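Local coordinates for protein MarR-family transcriptional regulator (Bordetella bronchiseptica, PDB 6PCO) that probably binds DNA as a dimeric MarR-family transcription factor, a Bordetella regulator of biofilm formation whose DNA binding is regulated by 6-hydroxynicotinic acid, at residues 85-90 / 139-144. Sequence-based numbering, arbitrary orientation.
Sequences VVLCAL and VTLTPD
Leu90 of helix 81-93 points at strand 137-141 and meets two of its residues, Val139 with the end of its side chain and Leu141 with the base. Its CD2 lies 3.6 Å from CG2 of Val139, the two side chains crossing at about a right angle; a chi1 of -58° places CG1 of Val139 anti to the carbonyl carbon and leaves CG2, between the backbone N and the carbonyl carbon, to meet Leu90. Nearer the helix, CB of Leu90 packs 3.7 Å from CG of Leu141, and here the side chains meet at a slant. Leu141 then forks over the helix: CD1 comes within 4.1 Å of the backbone O of Leu87, and CD2 meets Leu87 CD2 at 3.6 Å, again nearly at right angles. No hydrogen bond joins the two segments, and the junction is made by apolar packing; the axes of helix 85-90 and strand 139-141 come within 8.4 Å at 86°. Helix 109-121 packs against the same cluster, with Leu119 on Leu87 and Ile116 on Val139. Just past the strand, Thr142 caps the next helix, its OG1 hydrogen-bonded to Gly145 N and also to Lys123 O. Packing of the two-stranded antiparallel wing against helix 81-93 in this way is characteristic of the winged helix-turn-helix domain of MarR-family regulators.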
loop_
_atom_site.group_PDB
_atom_site.type_symbol
_atom_site.label_atom_id
_atom_site.label_comp_id
_atom_site.label_asym_id
_atom_site.label_seq_id
_atom_site.Cartn_x
_atom_site.Cartn_y
_atom_site.Cartn_z
ATOM N N VAL A 85 -8.557 -3.368 9.977
ATOM C CA VAL A 85 -7.479 -2.930 10.835
ATOM C C VAL A 85 -7.967 -1.836 11.802
ATOM O O VAL A 85 -7.673 -1.899 12.992
ATOM C CB VAL A 85 -6.287 -2.468 9.979
ATOM C CG1 VAL A 85 -5.314 -1.608 10.768
ATOM C CG2 VAL A 85 -5.578 -3.677 9.393
ATOM N N VAL A 86 -8.677 -0.822 11.299
ATOM C CA VAL A 86 -9.177 0.217 12.173
ATOM C C VAL A 86 -10.012 -0.432 13.276
ATOM O O VAL A 86 -9.884 -0.071 14.426
ATOM C CB VAL A 86 -10.001 1.279 11.433
ATOM C CG1 VAL A 86 -10.742 2.173 12.402
ATOM C CG2 VAL A 86 -9.147 2.117 10.511
ATOM N N LEU A 87 -10.857 -1.396 12.903
ATOM C CA LEU A 87 -11.742 -2.058 13.860
ATOM C C LEU A 87 -10.909 -2.780 14.923
ATOM O O LEU A 87 -11.216 -2.659 16.096
ATOM C CB LEU A 87 -12.690 -3.015 13.126
ATOM C CG LEU A 87 -13.835 -2.346 12.365
ATOM C CD1 LEU A 87 -14.423 -3.303 11.358
ATOM C CD2 LEU A 87 -14.928 -1.849 13.303
ATOM N N CYS A 88 -9.858 -3.497 14.498
ATOM C CA CYS A 88 -8.920 -4.178 15.410
ATOM C C CYS A 88 -8.261 -3.159 16.342
ATOM O O CYS A 88 -8.108 -3.412 17.531
ATOM C CB CYS A 88 -7.865 -4.980 14.662
ATOM S SG CYS A 88 -8.557 -6.470 13.904
ATOM N N ALA A 89 -7.921 -1.980 15.824
ATOM C CA ALA A 89 -7.297 -0.980 16.690
ATOM C C ALA A 89 -8.286 -0.543 17.789
ATOM O O ALA A 89 -7.858 -0.296 18.901
ATOM C CB ALA A 89 -6.771 0.190 15.886
ATOM N N LEU A 90 -9.588 -0.441 17.484
ATOM C CA LEU A 90 -10.557 0.022 18.473
ATOM C C LEU A 90 -10.797 -1.068 19.523
ATOM O O LEU A 90 -10.949 -0.775 20.701
ATOM C CB LEU A 90 -11.858 0.425 17.776
ATOM C CG LEU A 90 -11.742 1.652 16.878
ATOM C CD1 LEU A 90 -13.077 1.954 16.237
ATOM C CD2 LEU A 90 -11.257 2.871 17.645
ATOM N N VAL A 139 -14.082 7.901 18.707
ATOM C CA VAL A 139 -14.709 6.747 18.083
ATOM C C VAL A 139 -14.512 5.566 19.022
ATOM O O VAL A 139 -13.506 5.468 19.722
ATOM C CB VAL A 139 -14.169 6.442 16.673
ATOM C CG1 VAL A 139 -14.334 7.626 15.742
ATOM C CG2 VAL A 139 -12.720 6.005 16.682
ATOM N N THR A 140 -15.517 4.694 19.037
ATOM C CA THR A 140 -15.603 3.603 19.959
ATOM C C THR A 140 -16.368 2.482 19.260
ATOM O O THR A 140 -17.300 2.764 18.523
ATOM C CB THR A 140 -16.264 4.095 21.247
ATOM O OG1 THR A 140 -16.227 3.025 22.187
ATOM C CG2 THR A 140 -17.693 4.530 21.040
ATOM N N LEU A 141 -15.948 1.228 19.449
ATOM C CA LEU A 141 -16.700 0.116 18.871
ATOM C C LEU A 141 -18.114 0.117 19.450
ATOM O O LEU A 141 -18.300 0.364 20.651
ATOM C CB LEU A 141 -16.035 -1.218 19.198
ATOM C CG LEU A 141 -14.867 -1.638 18.317
ATOM C CD1 LEU A 141 -14.395 -3.037 18.719
ATOM C CD2 LEU A 141 -15.234 -1.593 16.846
ATOM N N THR A 142 -19.083 -0.179 18.578
ATOM C CA THR A 142 -20.435 -0.635 18.976
ATOM C C THR A 142 -20.344 -2.133 19.250
ATOM O O THR A 142 -19.335 -2.764 18.903
ATOM C CB THR A 142 -21.483 -0.325 17.902
ATOM O OG1 THR A 142 -21.240 -1.176 16.780
ATOM C CG2 THR A 142 -21.450 1.116 17.433
ATOM N N PRO A 143 -21.343 -2.742 19.936
ATOM C CA PRO A 143 -21.337 -4.193 20.177
ATOM C C PRO A 143 -21.290 -5.005 18.883
ATOM O O PRO A 143 -20.590 -6.021 18.817
ATOM C CB PRO A 143 -22.640 -4.414 20.940
ATOM C CG PRO A 143 -22.819 -3.104 21.680
ATOM C CD PRO A 143 -22.451 -2.073 20.634
ATOM N N ASP A 144 -21.979 -4.490 17.860
ATOM C CA ASP A 144 -21.943 -5.050 16.526
ATOM C C ASP A 144 -20.513 -5.018 15.966
ATOM O O ASP A 144 -20.052 -5.984 15.382
ATOM C CB ASP A 144 -22.914 -4.303 15.608
ATOM C CG ASP A 144 -24.361 -4.701 15.814
ATOM O OD1 ASP A 144 -24.597 -5.827 16.277
ATOM O OD2 ASP A 144 -25.232 -3.869 15.537
#